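Local atomic coordinates of glutathione s-transferase III (Zea mays, PDB entry 1AW9), a protein that probably catalyses the conjugation of reduced glutathione to hydrophobic electrophiles, including certain herbicides, as a phi-class glutathione transferase. Residues 171-176 and 208-213. Numbering follows the deposited sequence.
Sequences YLLYLS and AAIPLP
I210 sits against Y174 and L173, joining the chain just past helix 201-209 to helix 169-176 of the all-helical C-terminal domain. The closest approach is between the hydroxyl end of the tyrosine and one isoleucine branch: Y174 OH lies 3.7 Å from I210 CG2. The other branch reaches the ring obliquely, with I210 CD1 4.4 Å from Y174 CE1. The same methyl meets the leucine, with I210 CD1 4.3 Å from L173 CD1. CD1 thus meets both residues, while CG2 meets the tyrosine hydroxyl. The extended outer torsion of I210 (chi2 166°) carries CD1 out to them. Y174 has CG anti to its carbonyl carbon (chi1 -77°), and its ring carries OH across to I210 from the opposite direction. The two backbones stay well apart: the CA atoms of L173 and I210 are 11.1 Å from each other.

Beyond I210, P211 is the centre of an inverse gamma turn, closed by a hydrogen bond of 2.7 Å from L212 N to I210 O. I210 also packs on L10, in the loop before helix 12-23 of the thioredoxin-like N-terminal domain, and Y174 touches P12, a probable glutathione-binding residue.

Across the two segments the contact is van der Waals packing: methyl on methyl, methyl near the ring, and hydroxyl against a methyl that cannot bond to it. The buried Y174 OH instead makes a weak hydrogen bond to L10 O, beside the probable glutathione site.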
loop_
_atom_site.group_PDB
_atom_site.type_symbol
_atom_site.label_atom_id
_atom_site.label_comp_id
_atom_site.label_asym_id
_atom_site.label_seq_id
_atom_site.Cartn_x
_atom_site.Cartn_y
_atom_site.Cartn_z
ATOM N N TYR A 171 -0.701 -23.602 11.570
ATOM C CA TYR A 171 0.147 -22.494 11.204
ATOM C C TYR A 171 1.547 -22.571 11.791
ATOM O O TYR A 171 2.494 -22.146 11.133
ATOM C CB TYR A 171 -0.541 -21.161 11.419
ATOM C CG TYR A 171 -1.315 -20.744 10.173
ATOM C CD1 TYR A 171 -0.678 -20.076 9.125
ATOM C CD2 TYR A 171 -2.679 -21.036 10.029
ATOM C CE1 TYR A 171 -1.369 -19.709 7.979
ATOM C CE2 TYR A 171 -3.384 -20.667 8.868
ATOM C CZ TYR A 171 -2.713 -20.003 7.858
ATOM O OH TYR A 171 -3.392 -19.602 6.723
ATOM N N LEU A 172 1.715 -23.181 12.970
ATOM C CA LEU A 172 3.049 -23.347 13.540
ATOM C C LEU A 172 3.803 -24.331 12.631
ATOM O O LEU A 172 4.991 -24.157 12.325
ATOM C CB LEU A 172 2.974 -23.895 14.968
ATOM C CG LEU A 172 2.705 -22.907 16.103
ATOM C CD1 LEU A 172 2.621 -23.705 17.363
ATOM C CD2 LEU A 172 3.790 -21.839 16.232
ATOM N N LEU A 173 3.082 -25.356 12.185
ATOM C CA LEU A 173 3.614 -26.378 11.287
ATOM C C LEU A 173 4.135 -25.732 10.006
ATOM O O LEU A 173 5.289 -25.910 9.636
ATOM C CB LEU A 173 2.518 -27.415 10.975
ATOM C CG LEU A 173 2.876 -28.686 10.213
ATOM C CD1 LEU A 173 2.931 -28.437 8.720
ATOM C CD2 LEU A 173 4.204 -29.249 10.713
ATOM N N TYR A 174 3.300 -24.958 9.331
ATOM C CA TYR A 174 3.731 -24.306 8.094
ATOM C C TYR A 174 4.851 -23.294 8.313
ATOM O O TYR A 174 5.778 -23.234 7.514
ATOM C CB TYR A 174 2.538 -23.684 7.369
ATOM C CG TYR A 174 1.712 -24.717 6.644
ATOM C CD1 TYR A 174 0.981 -25.667 7.348
ATOM C CD2 TYR A 174 1.685 -24.769 5.250
ATOM C CE1 TYR A 174 0.235 -26.651 6.683
ATOM C CE2 TYR A 174 0.942 -25.742 4.578
ATOM C CZ TYR A 174 0.215 -26.679 5.298
ATOM O OH TYR A 174 -0.570 -27.606 4.649
ATOM N N LEU A 175 4.770 -22.514 9.393
ATOM C CA LEU A 175 5.806 -21.540 9.728
ATOM C C LEU A 175 7.159 -22.252 9.832
ATOM O O LEU A 175 8.179 -21.701 9.406
ATOM C CB LEU A 175 5.528 -20.917 11.083
ATOM C CG LEU A 175 5.227 -19.432 11.254
ATOM C CD1 LEU A 175 5.656 -19.070 12.672
ATOM C CD2 LEU A 175 6.020 -18.585 10.277
ATOM N N SER A 176 7.169 -23.461 10.416
ATOM C CA SER A 176 8.407 -24.226 10.577
ATOM C C SER A 176 9.083 -24.616 9.265
ATOM O O SER A 176 10.279 -24.859 9.248
ATOM C CB SER A 176 8.201 -25.459 11.447
ATOM O OG SER A 176 7.440 -26.431 10.770
ATOM N N ALA A 208 0.350 -36.488 8.901
ATOM C CA ALA A 208 0.427 -37.633 8.003
ATOM C C ALA A 208 -0.483 -37.512 6.784
ATOM O O ALA A 208 -0.154 -38.019 5.702
ATOM C CB ALA A 208 0.093 -38.888 8.759
ATOM N N ALA A 209 -1.629 -36.862 6.969
ATOM C CA ALA A 209 -2.604 -36.670 5.894
ATOM C C ALA A 209 -2.315 -35.536 4.881
ATOM O O ALA A 209 -2.901 -35.521 3.806
ATOM C CB ALA A 209 -4.011 -36.509 6.492
ATOM N N ILE A 210 -1.432 -34.590 5.204
ATOM C CA ILE A 210 -1.138 -33.495 4.278
ATOM C C ILE A 210 -0.361 -34.053 3.090
ATOM O O ILE A 210 0.736 -34.604 3.259
ATOM C CB ILE A 210 -0.297 -32.385 4.934
ATOM C CG1 ILE A 210 -0.965 -31.874 6.216
ATOM C CG2 ILE A 210 -0.139 -31.224 3.964
ATOM C CD1 ILE A 210 -0.043 -31.026 7.081
ATOM N N PRO A 211 -0.905 -33.879 1.865
ATOM C CA PRO A 211 -0.332 -34.338 0.588
ATOM C C PRO A 211 0.885 -33.510 0.189
ATOM O O PRO A 211 0.923 -32.955 -0.921
ATOM C CB PRO A 211 -1.480 -34.116 -0.391
ATOM C CG PRO A 211 -2.071 -32.877 0.113
ATOM C CD PRO A 211 -2.119 -33.086 1.616
ATOM N N LEU A 212 1.863 -33.428 1.100
ATOM C CA LEU A 212 3.085 -32.646 0.885
ATOM C C LEU A 212 3.976 -33.256 -0.194
ATOM O O LEU A 212 4.300 -34.442 -0.153
ATOM C CB LEU A 212 3.862 -32.432 2.195
ATOM C CG LEU A 212 3.739 -31.105 2.979
ATOM C CD1 LEU A 212 2.940 -30.053 2.231
ATOM C CD2 LEU A 212 3.141 -31.354 4.352
ATOM N N PRO A 213 4.384 -32.443 -1.168
ATOM C CA PRO A 213 5.230 -32.956 -2.241
ATOM C C PRO A 213 6.586 -33.460 -1.773
ATOM O O PRO A 213 7.025 -33.208 -0.638
ATOM C CB PRO A 213 5.346 -31.761 -3.184
ATOM C CG PRO A 213 5.302 -30.568 -2.234
ATOM C CD PRO A 213 4.199 -30.976 -1.287
#